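Local coordinates for protein galactose-binding lectin (Arachis hypogaea, PDB 6VAW) that binds galactose and galactosides as a homotetrameric legume lectin carrying calcium and manganese ions, at residues N41-V46 and T94-G99; F65-S70 and R221-T226; M73-D78 and S155-V160; F87-E92 and E200-G205; K149-N154 and T186-V191. One frame throughout, in Å; residues are numbered along the deposited sequence.

Interaction 1. Residues N41-V46 and T94-G99; sequences NSVGRV and TQIPAG
R45 and T94 make the polar link here: R45 NH2 donates to T94 OG1 at 2.9 Å, with the hydroxyl tilted 20° from the guanidinium plane. The bend of the arginine at chi3 turns its head toward T94. The rest of that group is held from outside the pair, NE by the side chain of Q21 and NH1 by the carbonyl of G107, so all three nitrogens are anchored and the group cannot easily rotate.

The peptide joining Q95 to I96 lies over one face of the guanidinium, with I96 N above its centre and 3.6 Å from R45 NH2.

The apolar part belongs to I96, which lies alongside R45 and V43. Its CG1 touches R45 CG at 3.7 Å, against the aliphatic start of the arginine. V43 has CG1 anti to the backbone N (chi1 175°), and this methyl meets I96 CD1 at 3.8 Å and I96 CG2 at the same distance.

Segment 94-99 belongs to the long loop that also carries G103 and G104 of the galactoside pocket; its folding back onto strand 43-53 of the seven-stranded sheet fits the legume lectin fold.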
# COMPACT_ATOMS: atom_id res chain seq x y z
N ASN A 41 -10.37 -14.98 -36.13
CA ASN A 41 -9.35 -13.93 -35.93
C ASN A 41 -9.72 -13.00 -34.76
O ASN A 41 -9.56 -11.79 -34.85
CB ASN A 41 -9.14 -13.12 -37.23
CG ASN A 41 -8.60 -13.91 -38.40
OD1 ASN A 41 -8.56 -13.45 -39.54
ND2 ASN A 41 -8.11 -15.10 -38.14
N SER A 42 -10.24 -13.59 -33.67
CA SER A 42 -10.65 -12.86 -32.48
C SER A 42 -9.44 -12.15 -31.81
O SER A 42 -8.34 -12.70 -31.79
CB SER A 42 -11.31 -13.79 -31.47
OG SER A 42 -11.63 -13.12 -30.27
N VAL A 43 -9.65 -10.91 -31.38
CA VAL A 43 -8.65 -10.08 -30.69
C VAL A 43 -9.37 -9.36 -29.55
O VAL A 43 -10.42 -8.74 -29.76
CB VAL A 43 -7.89 -9.07 -31.60
CG1 VAL A 43 -6.96 -8.18 -30.77
CG2 VAL A 43 -7.11 -9.77 -32.71
N GLY A 44 -8.78 -9.44 -28.37
CA GLY A 44 -9.26 -8.76 -27.17
C GLY A 44 -8.09 -8.18 -26.39
O GLY A 44 -7.04 -8.82 -26.30
N ARG A 45 -8.23 -6.95 -25.91
CA ARG A 45 -7.20 -6.27 -25.14
C ARG A 45 -7.81 -5.51 -23.97
O ARG A 45 -8.94 -5.02 -24.08
CB ARG A 45 -6.36 -5.31 -26.01
CG ARG A 45 -6.21 -5.69 -27.48
CD ARG A 45 -5.03 -5.01 -28.15
NE ARG A 45 -5.06 -3.55 -28.07
CZ ARG A 45 -4.19 -2.76 -28.69
NH1 ARG A 45 -3.24 -3.28 -29.46
NH2 ARG A 45 -4.26 -1.45 -28.54
N VAL A 46 -7.09 -5.45 -22.84
CA VAL A 46 -7.47 -4.68 -21.66
C VAL A 46 -6.32 -3.73 -21.37
O VAL A 46 -5.17 -4.14 -21.43
CB VAL A 46 -7.89 -5.50 -20.42
CG1 VAL A 46 -9.14 -6.31 -20.70
CG2 VAL A 46 -6.77 -6.39 -19.89
N THR A 94 -3.35 3.88 -28.28
CA THR A 94 -3.27 2.53 -28.85
C THR A 94 -4.65 1.87 -29.04
O THR A 94 -5.52 1.91 -28.16
CB THR A 94 -2.31 1.61 -28.07
OG1 THR A 94 -2.11 0.42 -28.81
CG2 THR A 94 -2.78 1.26 -26.64
N GLN A 95 -4.82 1.28 -30.21
CA GLN A 95 -6.03 0.56 -30.61
C GLN A 95 -5.64 -0.75 -31.28
O GLN A 95 -4.53 -0.86 -31.80
CB GLN A 95 -6.88 1.41 -31.59
CG GLN A 95 -7.52 2.68 -31.00
CD GLN A 95 -8.60 2.45 -29.96
OE1 GLN A 95 -8.65 3.14 -28.94
NE2 GLN A 95 -9.51 1.52 -30.21
N ILE A 96 -6.55 -1.73 -31.31
CA ILE A 96 -6.32 -2.97 -32.09
C ILE A 96 -5.99 -2.54 -33.54
O ILE A 96 -6.70 -1.69 -34.07
CB ILE A 96 -7.54 -3.94 -32.02
CG1 ILE A 96 -7.78 -4.42 -30.58
CG2 ILE A 96 -7.35 -5.13 -32.99
CD1 ILE A 96 -9.13 -5.12 -30.34
N PRO A 97 -4.89 -3.03 -34.15
CA PRO A 97 -4.57 -2.62 -35.53
C PRO A 97 -5.75 -2.84 -36.49
O PRO A 97 -6.44 -3.86 -36.40
CB PRO A 97 -3.38 -3.51 -35.89
CG PRO A 97 -2.75 -3.85 -34.60
CD PRO A 97 -3.89 -4.01 -33.65
N ALA A 98 -6.05 -1.83 -37.32
CA ALA A 98 -7.18 -1.92 -38.26
C ALA A 98 -6.98 -3.07 -39.24
O ALA A 98 -5.88 -3.25 -39.77
CB ALA A 98 -7.38 -0.61 -38.99
N GLY A 99 -8.02 -3.89 -39.39
CA GLY A 99 -8.02 -5.08 -40.24
C GLY A 99 -7.14 -6.18 -39.68
O GLY A 99 -6.60 -6.98 -40.45

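Interaction 2. Residues F65-S70 and R221-T226; sequences FLTSFS and RSWSFT
In the back sheet of the lectin sandwich, F65-S70 and R221-T226 run as antiparallel neighbours, their axes 4.6 Å apart, with a classic beta bulge where R221 and S222 both face S70. At the bulge R221 N bonds S70 O, while the two hydroxyls S70 OG and S222 OG lie 2.7 Å apart in a hydrogen bond. L66 and T226 form a hydrogen-bonded pair at the other end.

T67 is the polar residue on the inward face, among F69, W223 and F225. Its OG1, anti to the backbone N (chi1 -173°), donates to S224 O at 2.7 Å and accepts from W223 NE1 at 2.9 Å, the hydroxyl lying near the indole plane. S224 O also accepts from S68 N at 3.0 Å, so one carbonyl serves two donors. F65 and F225 lie nearly parallel but slid apart, with ring centroids 5.8 Å from each other.

L66 and T226 point the other way and pack on a second subunit. F65, F69, W223 and F225 instead join F87, F204 and F206 in the aromatic core between the two sheets of a legume lectin jelly roll.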
# COMPACT_ATOMS: atom_id res chain seq x y z
N PHE A 65 9.66 0.32 -12.80
CA PHE A 65 8.39 -0.26 -12.39
C PHE A 65 8.56 -1.72 -11.98
O PHE A 65 9.53 -2.40 -12.35
CB PHE A 65 7.29 -0.09 -13.45
CG PHE A 65 7.48 -0.81 -14.76
CD1 PHE A 65 7.25 -2.18 -14.87
CD2 PHE A 65 7.79 -0.09 -15.91
CE1 PHE A 65 7.37 -2.83 -16.09
CE2 PHE A 65 7.93 -0.75 -17.14
CZ PHE A 65 7.74 -2.11 -17.22
N LEU A 66 7.60 -2.16 -11.15
CA LEU A 66 7.47 -3.52 -10.65
C LEU A 66 6.02 -3.92 -10.92
O LEU A 66 5.12 -3.22 -10.47
CB LEU A 66 7.80 -3.62 -9.15
CG LEU A 66 7.37 -4.93 -8.46
CD1 LEU A 66 8.18 -6.15 -9.04
CD2 LEU A 66 7.51 -4.83 -6.96
N THR A 67 5.82 -5.02 -11.63
CA THR A 67 4.44 -5.45 -11.89
C THR A 67 4.37 -6.95 -11.78
O THR A 67 5.32 -7.65 -12.10
CB THR A 67 3.88 -4.91 -13.25
OG1 THR A 67 2.49 -5.23 -13.37
CG2 THR A 67 4.63 -5.40 -14.49
N SER A 68 3.25 -7.44 -11.24
CA SER A 68 2.99 -8.86 -11.13
C SER A 68 1.57 -9.15 -11.65
O SER A 68 0.67 -8.32 -11.48
CB SER A 68 3.16 -9.34 -9.70
OG SER A 68 4.47 -9.09 -9.21
N PHE A 69 1.41 -10.27 -12.32
CA PHE A 69 0.09 -10.66 -12.82
C PHE A 69 0.03 -12.17 -12.90
O PHE A 69 1.06 -12.85 -12.82
CB PHE A 69 -0.23 -10.00 -14.20
CG PHE A 69 0.81 -10.19 -15.29
CD1 PHE A 69 0.79 -11.31 -16.10
CD2 PHE A 69 1.82 -9.25 -15.47
CE1 PHE A 69 1.73 -11.47 -17.12
CE2 PHE A 69 2.79 -9.42 -16.46
CZ PHE A 69 2.73 -10.52 -17.29
N SER A 70 -1.21 -12.69 -12.98
CA SER A 70 -1.46 -14.10 -13.14
C SER A 70 -2.45 -14.32 -14.27
O SER A 70 -3.39 -13.55 -14.46
CB SER A 70 -1.94 -14.75 -11.86
OG SER A 70 -3.15 -14.19 -11.38
N ARG A 221 -6.21 -13.15 -14.51
CA ARG A 221 -6.77 -13.38 -13.18
C ARG A 221 -6.52 -12.25 -12.18
O ARG A 221 -7.38 -11.97 -11.34
CB ARG A 221 -6.24 -14.69 -12.61
CG ARG A 221 -6.69 -15.92 -13.42
CD ARG A 221 -6.10 -17.22 -12.91
NE ARG A 221 -6.33 -17.43 -11.48
CZ ARG A 221 -7.37 -18.08 -10.96
NH1 ARG A 221 -8.30 -18.60 -11.76
NH2 ARG A 221 -7.50 -18.21 -9.65
N SER A 222 -5.32 -11.65 -12.20
CA SER A 222 -4.95 -10.58 -11.28
C SER A 222 -3.82 -9.75 -11.86
O SER A 222 -3.12 -10.21 -12.75
CB SER A 222 -4.56 -11.14 -9.91
OG SER A 222 -3.40 -11.95 -9.98
N TRP A 223 -3.67 -8.52 -11.36
CA TRP A 223 -2.63 -7.61 -11.82
C TRP A 223 -2.34 -6.54 -10.77
O TRP A 223 -3.25 -5.83 -10.35
CB TRP A 223 -3.08 -6.96 -13.13
CG TRP A 223 -2.07 -6.09 -13.82
CD1 TRP A 223 -0.71 -6.13 -13.70
CD2 TRP A 223 -2.36 -5.08 -14.79
NE1 TRP A 223 -0.13 -5.20 -14.52
CE2 TRP A 223 -1.12 -4.56 -15.23
CE3 TRP A 223 -3.54 -4.60 -15.38
CZ2 TRP A 223 -1.03 -3.59 -16.24
CZ3 TRP A 223 -3.45 -3.59 -16.32
CH2 TRP A 223 -2.21 -3.07 -16.72
N SER A 224 -1.07 -6.42 -10.36
CA SER A 224 -0.60 -5.37 -9.45
C SER A 224 0.51 -4.62 -10.17
O SER A 224 1.20 -5.20 -11.00
CB SER A 224 -0.16 -5.95 -8.11
OG SER A 224 1.03 -6.71 -8.23
N PHE A 225 0.65 -3.34 -9.89
CA PHE A 225 1.61 -2.50 -10.59
C PHE A 225 2.04 -1.33 -9.75
O PHE A 225 1.21 -0.73 -9.07
CB PHE A 225 0.96 -1.98 -11.90
CG PHE A 225 1.78 -1.05 -12.76
CD1 PHE A 225 1.78 0.32 -12.52
CD2 PHE A 225 2.51 -1.53 -13.83
CE1 PHE A 225 2.51 1.19 -13.34
CE2 PHE A 225 3.27 -0.68 -14.62
CZ PHE A 225 3.26 0.68 -14.38
N THR A 226 3.33 -0.97 -9.81
CA THR A 226 3.88 0.21 -9.17
C THR A 226 4.96 0.76 -10.08
O THR A 226 5.86 0.03 -10.46
CB THR A 226 4.43 -0.01 -7.75
OG1 THR A 226 3.45 -0.58 -6.88
CG2 THR A 226 4.98 1.30 -7.14
O HOH W 1 4.00 -3.41 -7.22

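Interaction 3. Residues M73-D78 and S155-V160; sequences MKDIKD and SVSGAV
M73 meets the 155-160 segment with both its backbone and its side chain. M73 N donates to a water at 2.9 Å that also sits between V156 O and A159 O, so the two backbones, too far apart for a direct bond at this point, are joined through solvent. M73 O accepts G158 N at 3.0 Å, and S157 CA approaches the same oxygen as a CA-H...O contact. The methionine chain turns at chi3 (-78°), and its terminal methyl CE rests 3.5 Å from S155 OG.

K74 follows with its aliphatic part. Its CG lies 3.6 Å from S157 OG, and CD packs on G158 CA at 3.8 Å.

At D75 the backbone takes over: D75 N donates to S157 OG at 2.8 Å, almost straight at 173°. That hydroxyl is anti to its own backbone nitrogen (chi1 -176°), which swings it off the turn toward the aspartate, and the carboxylate carbon CG stands 3.6 Å from S157 CB. The receiving loop is a type II beta turn from V156 to A159, with G158 at the position of positive phi.

The M73 side chain touches T124 and H218, while the backbone of K74 pairs with I217. The contact lies at the end of the back sheet where strand 64-74 runs between 217-229 and the start of 159-168.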
# COMPACT_ATOMS: atom_id res chain seq x y z
N MET A 73 -4.18 -20.14 -19.56
CA MET A 73 -4.58 -20.51 -20.91
C MET A 73 -5.11 -21.94 -20.84
O MET A 73 -4.49 -22.79 -20.19
CB MET A 73 -3.45 -20.34 -21.91
CG MET A 73 -3.23 -18.88 -22.28
SD MET A 73 -1.93 -18.63 -23.48
CE MET A 73 -0.45 -18.79 -22.45
N LYS A 74 -6.28 -22.17 -21.43
CA LYS A 74 -6.92 -23.48 -21.40
C LYS A 74 -7.38 -23.90 -22.80
O LYS A 74 -7.99 -23.11 -23.52
CB LYS A 74 -8.09 -23.48 -20.42
CG LYS A 74 -8.58 -24.88 -20.06
CD LYS A 74 -9.16 -24.92 -18.67
CE LYS A 74 -10.39 -25.79 -18.55
NZ LYS A 74 -10.15 -27.25 -18.76
N ASP A 75 -7.06 -25.15 -23.17
CA ASP A 75 -7.44 -25.74 -24.45
C ASP A 75 -8.94 -25.89 -24.55
O ASP A 75 -9.62 -26.08 -23.54
CB ASP A 75 -6.84 -27.16 -24.61
CG ASP A 75 -5.35 -27.30 -24.57
OD1 ASP A 75 -4.65 -26.27 -24.37
OD2 ASP A 75 -4.86 -28.43 -24.72
N ILE A 76 -9.43 -25.83 -25.77
CA ILE A 76 -10.83 -26.08 -26.07
C ILE A 76 -10.85 -27.20 -27.09
O ILE A 76 -9.87 -27.39 -27.82
CB ILE A 76 -11.62 -24.83 -26.51
CG1 ILE A 76 -11.17 -24.31 -27.90
CG2 ILE A 76 -11.57 -23.74 -25.42
CD1 ILE A 76 -11.93 -23.13 -28.38
N LYS A 77 -11.92 -27.97 -27.12
CA LYS A 77 -12.09 -29.10 -28.05
C LYS A 77 -11.94 -28.67 -29.52
O LYS A 77 -12.44 -27.61 -29.89
CB LYS A 77 -13.48 -29.71 -27.82
CG LYS A 77 -13.64 -31.12 -28.34
CD LYS A 77 -15.12 -31.45 -28.62
CE LYS A 77 -15.39 -32.91 -28.86
NZ LYS A 77 -14.18 -33.72 -29.18
N ASP A 78 -11.24 -29.50 -30.33
CA ASP A 78 -11.02 -29.41 -31.79
C ASP A 78 -10.07 -28.30 -32.28
O ASP A 78 -9.34 -28.56 -33.23
CB ASP A 78 -12.36 -29.30 -32.54
CG ASP A 78 -13.31 -30.46 -32.25
OD1 ASP A 78 -12.90 -31.63 -32.39
OD2 ASP A 78 -14.47 -30.19 -31.85
N SER A 155 3.37 -24.09 -22.09
CA SER A 155 2.05 -23.61 -21.68
C SER A 155 1.18 -24.82 -21.32
O SER A 155 0.83 -25.62 -22.19
CB SER A 155 1.39 -22.74 -22.76
OG SER A 155 0.15 -22.20 -22.33
N VAL A 156 0.90 -24.98 -20.02
CA VAL A 156 0.11 -26.08 -19.47
C VAL A 156 -1.38 -25.66 -19.42
O VAL A 156 -1.73 -24.66 -18.79
CB VAL A 156 0.65 -26.55 -18.09
CG1 VAL A 156 -0.22 -27.67 -17.50
CG2 VAL A 156 2.11 -27.00 -18.20
N SER A 157 -2.24 -26.42 -20.10
CA SER A 157 -3.68 -26.14 -20.17
C SER A 157 -4.33 -26.21 -18.79
O SER A 157 -4.17 -27.20 -18.08
CB SER A 157 -4.37 -27.10 -21.13
OG SER A 157 -5.74 -26.78 -21.27
N GLY A 158 -5.03 -25.13 -18.42
CA GLY A 158 -5.70 -25.00 -17.12
C GLY A 158 -4.81 -24.58 -15.96
O GLY A 158 -5.30 -24.47 -14.83
N ALA A 159 -3.51 -24.36 -16.20
CA ALA A 159 -2.58 -24.00 -15.15
C ALA A 159 -2.53 -22.49 -14.92
O ALA A 159 -2.49 -21.72 -15.88
CB ALA A 159 -1.18 -24.51 -15.47
N VAL A 160 -2.55 -22.07 -13.64
CA VAL A 160 -2.43 -20.67 -13.28
C VAL A 160 -0.93 -20.33 -13.31
O VAL A 160 -0.14 -21.01 -12.65
CB VAL A 160 -3.10 -20.31 -11.93
CG1 VAL A 160 -2.86 -18.85 -11.57
CG2 VAL A 160 -4.59 -20.60 -11.98
O HOH W 2 -2.11 -21.95 -18.51

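Interaction 4. Residues F87-E92 and E200-G205; sequences FFIAPE and ERVKFG
The F204 ring is covered on one face by I89, whose CG2 stands 4.0 Å from the ring centroid and 14° off the normal, a CH-pi contact. F87 CZ comes up at the ring's edge, 3.9 Å from F204 CD2. I89 CG1 adds a touch at F204 CE2, and the same isoleucine reaches V202, CG2 to CG2, at 3.6 Å.

At the far end the guanidinium of R201 is the flat group. E92 OE1 lies at its edge, in plane, and takes both NE (2.9 Å) and NH2 (2.8 Å), using its syn side; OE2 adds a weak bond to NE. The grip is side-on, through NE and NH2 to the single oxygen OE1, with the carboxylate and guanidinium planes 48° apart. R201, bent at chi3 (49°), brings its head round to meet the glutamate.

Along the strands the backbones pair antiparallel: F88 with G205 and A90 with K203 each exchange two hydrogen bonds. K203 runs extended past E92 O to reach N19, and R201 touches P16 of a third subunit.

The chemistry thus changes along the strands, with aromatic and aliphatic contacts facing the back sheet through F65, F69 and F225, and a salt bridge at the partly exposed end, where two N-H groups of R201 converge on OE1 and probably stabilise its charge.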
# COMPACT_ATOMS: atom_id res chain seq x y z
N PHE A 87 1.78 -9.08 -22.59
CA PHE A 87 1.73 -7.98 -21.64
C PHE A 87 2.43 -6.85 -22.37
O PHE A 87 3.60 -7.01 -22.74
CB PHE A 87 2.42 -8.34 -20.29
CG PHE A 87 2.73 -7.11 -19.47
CD1 PHE A 87 1.71 -6.35 -18.91
CD2 PHE A 87 4.04 -6.71 -19.26
CE1 PHE A 87 2.01 -5.21 -18.14
CE2 PHE A 87 4.34 -5.58 -18.49
CZ PHE A 87 3.33 -4.83 -17.95
N PHE A 88 1.73 -5.74 -22.65
CA PHE A 88 2.38 -4.74 -23.49
C PHE A 88 2.22 -3.31 -22.96
O PHE A 88 1.40 -3.02 -22.08
CB PHE A 88 1.87 -4.83 -24.95
CG PHE A 88 0.45 -4.35 -25.17
CD1 PHE A 88 -0.64 -5.12 -24.75
CD2 PHE A 88 0.20 -3.14 -25.79
CE1 PHE A 88 -1.96 -4.65 -24.91
CE2 PHE A 88 -1.12 -2.69 -25.99
CZ PHE A 88 -2.20 -3.46 -25.55
N ILE A 89 3.06 -2.44 -23.51
CA ILE A 89 3.21 -1.01 -23.22
C ILE A 89 3.12 -0.32 -24.55
O ILE A 89 3.81 -0.73 -25.47
CB ILE A 89 4.52 -0.67 -22.52
CG1 ILE A 89 4.91 -1.71 -21.48
CG2 ILE A 89 4.44 0.74 -21.93
CD1 ILE A 89 6.42 -1.60 -21.01
N ALA A 90 2.24 0.66 -24.69
CA ALA A 90 2.07 1.28 -26.01
C ALA A 90 1.65 2.75 -25.90
O ALA A 90 1.27 3.16 -24.81
CB ALA A 90 1.04 0.48 -26.83
N PRO A 91 1.68 3.54 -27.00
CA PRO A 91 1.22 4.95 -26.92
C PRO A 91 -0.21 5.02 -26.34
O PRO A 91 -0.98 4.06 -26.50
CB PRO A 91 1.29 5.44 -28.38
CG PRO A 91 2.32 4.57 -29.02
CD PRO A 91 2.10 3.20 -28.38
N GLU A 92 -0.54 6.11 -25.62
CA GLU A 92 -1.84 6.25 -24.94
C GLU A 92 -3.05 6.10 -25.89
O GLU A 92 -4.11 5.70 -25.41
CB GLU A 92 -1.94 7.55 -24.12
CG GLU A 92 -1.80 8.85 -24.90
CD GLU A 92 -1.54 10.09 -24.07
OE1 GLU A 92 -2.14 10.24 -22.98
OE2 GLU A 92 -0.76 10.94 -24.55
N GLU A 200 6.37 9.79 -24.08
CA GLU A 200 6.37 10.09 -22.64
C GLU A 200 5.18 9.46 -21.89
O GLU A 200 5.34 9.05 -20.74
CB GLU A 200 6.38 11.60 -22.39
CG GLU A 200 7.71 12.24 -22.71
CD GLU A 200 7.62 13.74 -22.93
OE1 GLU A 200 7.63 14.48 -21.93
OE2 GLU A 200 7.56 14.16 -24.11
N ARG A 201 3.98 9.46 -22.52
CA ARG A 201 2.74 8.93 -21.96
C ARG A 201 2.34 7.65 -22.69
O ARG A 201 2.28 7.59 -23.93
CB ARG A 201 1.60 9.95 -21.97
CG ARG A 201 1.84 11.17 -21.06
CD ARG A 201 1.02 12.39 -21.44
NE ARG A 201 -0.40 12.09 -21.64
CZ ARG A 201 -1.40 12.70 -21.01
NH1 ARG A 201 -1.16 13.67 -20.13
NH2 ARG A 201 -2.66 12.37 -21.28
N VAL A 202 2.09 6.62 -21.88
CA VAL A 202 1.77 5.28 -22.38
C VAL A 202 0.64 4.65 -21.63
O VAL A 202 0.20 5.15 -20.58
CB VAL A 202 3.01 4.31 -22.35
CG1 VAL A 202 4.15 4.80 -23.25
CG2 VAL A 202 3.48 4.02 -20.92
N LYS A 203 0.15 3.53 -22.18
CA LYS A 203 -0.84 2.66 -21.56
C LYS A 203 -0.24 1.24 -21.46
O LYS A 203 0.51 0.79 -22.31
CB LYS A 203 -2.22 2.67 -22.27
CG LYS A 203 -3.06 3.85 -21.75
CD LYS A 203 -4.40 3.98 -22.41
CE LYS A 203 -5.05 5.28 -22.03
NZ LYS A 203 -6.40 5.42 -22.63
N PHE A 204 -0.53 0.58 -20.35
CA PHE A 204 -0.10 -0.76 -20.00
C PHE A 204 -1.31 -1.65 -20.13
O PHE A 204 -2.41 -1.22 -19.80
CB PHE A 204 0.46 -0.81 -18.56
CG PHE A 204 1.82 -0.18 -18.37
CD1 PHE A 204 1.96 1.20 -18.18
CD2 PHE A 204 2.97 -0.96 -18.34
CE1 PHE A 204 3.21 1.78 -17.99
CE2 PHE A 204 4.23 -0.38 -18.16
CZ PHE A 204 4.34 0.98 -17.94
N GLY A 205 -1.14 -2.85 -20.63
CA GLY A 205 -2.28 -3.74 -20.73
C GLY A 205 -1.88 -5.13 -21.16
O GLY A 205 -0.71 -5.49 -21.07

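Interaction 5. Residues K149-N154 and T186-V191; sequences KTVPWN and TTIAQV
K149 reaches across to the 186-191 strand with a fully extended chain, CG anti to the backbone N (chi1 -156°). Its CB starts 3.9 Å from Q190 OE1. Farther out, CD passes I188 CG1 and comes within 3.7 Å of A189 O. CE continues past the same carbonyl, and NZ finally donates to A189 O at 3.0 Å, nearly in line with the C=O bond. Two waters share the ammonium: one links it to A189 N, the other donates to Q190 OE1. The amide of Q190 is steadied from its other end, where NE2 bonds V191 O within the strand. T171 of a second subunit packs on the lysine as well.

This is where the edges of the two sheets of the legume lectin sandwich meet: 149-152 is the last strand of the seven-stranded sheet and 186-191 an outer strand of the back sheet, their axes antiparallel and 7.4 Å apart, too wide for backbone pairing.

Side chains fill the gap. V151 CG1 touches T186 CG2 at 3.8 Å and I188 CB at 3.8 Å, while I188 CD1 rests 3.6 Å from K149 O. T186 OG1 stands at the edge of the W153 ring, 3.8 Å from CD1, and shares a water with P152 O; the indole NE1 itself bonds N180. On the other face of its strand, the T187 hydroxyl is hydrogen-bonded to D168 and S64 of the second subunit.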
# COMPACT_ATOMS: atom_id res chain seq x y z
N LYS A 149 14.36 -11.35 -28.22
CA LYS A 149 14.86 -12.51 -27.49
C LYS A 149 13.72 -13.40 -27.05
O LYS A 149 12.64 -12.92 -26.74
CB LYS A 149 15.65 -12.01 -26.26
CG LYS A 149 16.67 -12.98 -25.74
CD LYS A 149 17.15 -12.46 -24.44
CE LYS A 149 18.44 -13.06 -24.03
NZ LYS A 149 18.98 -12.26 -22.93
N THR A 150 13.97 -14.71 -26.99
CA THR A 150 13.00 -15.69 -26.50
C THR A 150 13.69 -16.69 -25.59
O THR A 150 14.91 -16.87 -25.64
CB THR A 150 12.24 -16.46 -27.64
OG1 THR A 150 13.14 -17.33 -28.31
CG2 THR A 150 11.47 -15.56 -28.60
N VAL A 151 12.88 -17.40 -24.81
CA VAL A 151 13.32 -18.47 -23.92
C VAL A 151 12.28 -19.61 -24.05
O VAL A 151 11.07 -19.31 -24.03
CB VAL A 151 13.54 -18.01 -22.45
CG1 VAL A 151 12.26 -17.48 -21.81
CG2 VAL A 151 14.15 -19.12 -21.59
N PRO A 152 12.71 -20.89 -24.13
CA PRO A 152 11.70 -21.97 -24.20
C PRO A 152 10.88 -22.03 -22.90
O PRO A 152 11.37 -21.73 -21.81
CB PRO A 152 12.55 -23.23 -24.41
CG PRO A 152 13.88 -22.74 -24.94
CD PRO A 152 14.08 -21.43 -24.21
N TRP A 153 9.60 -22.32 -23.06
CA TRP A 153 8.64 -22.38 -21.98
C TRP A 153 7.60 -23.44 -22.34
O TRP A 153 7.65 -24.00 -23.44
CB TRP A 153 8.06 -20.96 -21.78
CG TRP A 153 6.95 -20.81 -20.78
CD1 TRP A 153 7.03 -20.95 -19.43
CD2 TRP A 153 5.60 -20.40 -21.06
NE1 TRP A 153 5.81 -20.69 -18.84
CE2 TRP A 153 4.91 -20.36 -19.83
CE3 TRP A 153 4.91 -20.07 -22.23
CZ2 TRP A 153 3.56 -19.99 -19.73
CZ3 TRP A 153 3.56 -19.72 -22.14
CH2 TRP A 153 2.91 -19.68 -20.90
N ASN A 154 6.74 -23.80 -21.41
CA ASN A 154 5.69 -24.79 -21.69
C ASN A 154 4.36 -24.25 -21.18
O ASN A 154 4.23 -23.97 -19.99
CB ASN A 154 6.03 -26.15 -21.05
CG ASN A 154 5.01 -27.24 -21.30
OD1 ASN A 154 4.35 -27.31 -22.35
ND2 ASN A 154 4.88 -28.15 -20.34
N THR A 186 11.04 -19.82 -14.95
CA THR A 186 11.59 -19.45 -16.27
C THR A 186 11.92 -17.95 -16.20
O THR A 186 11.08 -17.18 -15.73
CB THR A 186 10.60 -19.79 -17.39
OG1 THR A 186 10.20 -21.15 -17.28
CG2 THR A 186 11.16 -19.52 -18.78
N THR A 187 13.09 -17.53 -16.66
CA THR A 187 13.42 -16.10 -16.67
C THR A 187 13.92 -15.65 -18.02
O THR A 187 14.49 -16.43 -18.78
CB THR A 187 14.47 -15.71 -15.58
OG1 THR A 187 15.74 -16.28 -15.91
CG2 THR A 187 14.05 -16.09 -14.15
N ILE A 188 13.78 -14.35 -18.28
CA ILE A 188 14.29 -13.72 -19.51
C ILE A 188 14.49 -12.26 -19.18
O ILE A 188 13.69 -11.69 -18.45
CB ILE A 188 13.37 -13.96 -20.75
CG1 ILE A 188 14.08 -13.53 -22.05
CG2 ILE A 188 11.94 -13.31 -20.60
CD1 ILE A 188 13.33 -13.84 -23.33
N ALA A 189 15.58 -11.67 -19.69
CA ALA A 189 15.89 -10.26 -19.45
C ALA A 189 16.50 -9.66 -20.70
O ALA A 189 17.20 -10.34 -21.45
CB ALA A 189 16.81 -10.09 -18.25
N GLN A 190 16.21 -8.40 -20.93
CA GLN A 190 16.71 -7.71 -22.13
C GLN A 190 16.82 -6.24 -21.86
O GLN A 190 15.90 -5.66 -21.28
CB GLN A 190 15.75 -7.96 -23.34
CG GLN A 190 16.03 -7.14 -24.62
CD GLN A 190 17.37 -7.55 -25.21
OE1 GLN A 190 17.62 -8.73 -25.43
NE2 GLN A 190 18.25 -6.60 -25.48
N VAL A 191 17.90 -5.61 -22.34
CA VAL A 191 18.02 -4.15 -22.24
C VAL A 191 17.11 -3.54 -23.32
O VAL A 191 17.28 -3.86 -24.50
CB VAL A 191 19.49 -3.67 -22.37
CG1 VAL A 191 19.57 -2.16 -22.58
CG2 VAL A 191 20.31 -4.11 -21.14
O HOH W 3 17.55 -13.75 -20.79
O HOH W 4 19.49 -9.68 -23.67
O HOH W 5 10.83 -22.89 -19.41

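Overall arrangement
Interactions 2 and 4 are the inner contacts, regular antiparallel pairs in the two opposing sheets, and they meet through aromatic rings: F225 packs on F204, and F69 on F87. Interactions 1, 3 and 5 lie farther out and depend more on polar side chains or water. Interaction 1 shares the seven-stranded sheet with interaction 4, where R45 touches F88. Interaction 3 lies farther along strand 64-74 than interaction 2, with R221 and S70 against V160, and meets interaction 5 where M73 CE touches W153. Interaction 5 alone spans the edges of both sheets, and like interaction 2 it faces the second subunit, whereas the salt bridge of interaction 4 adjoins the third.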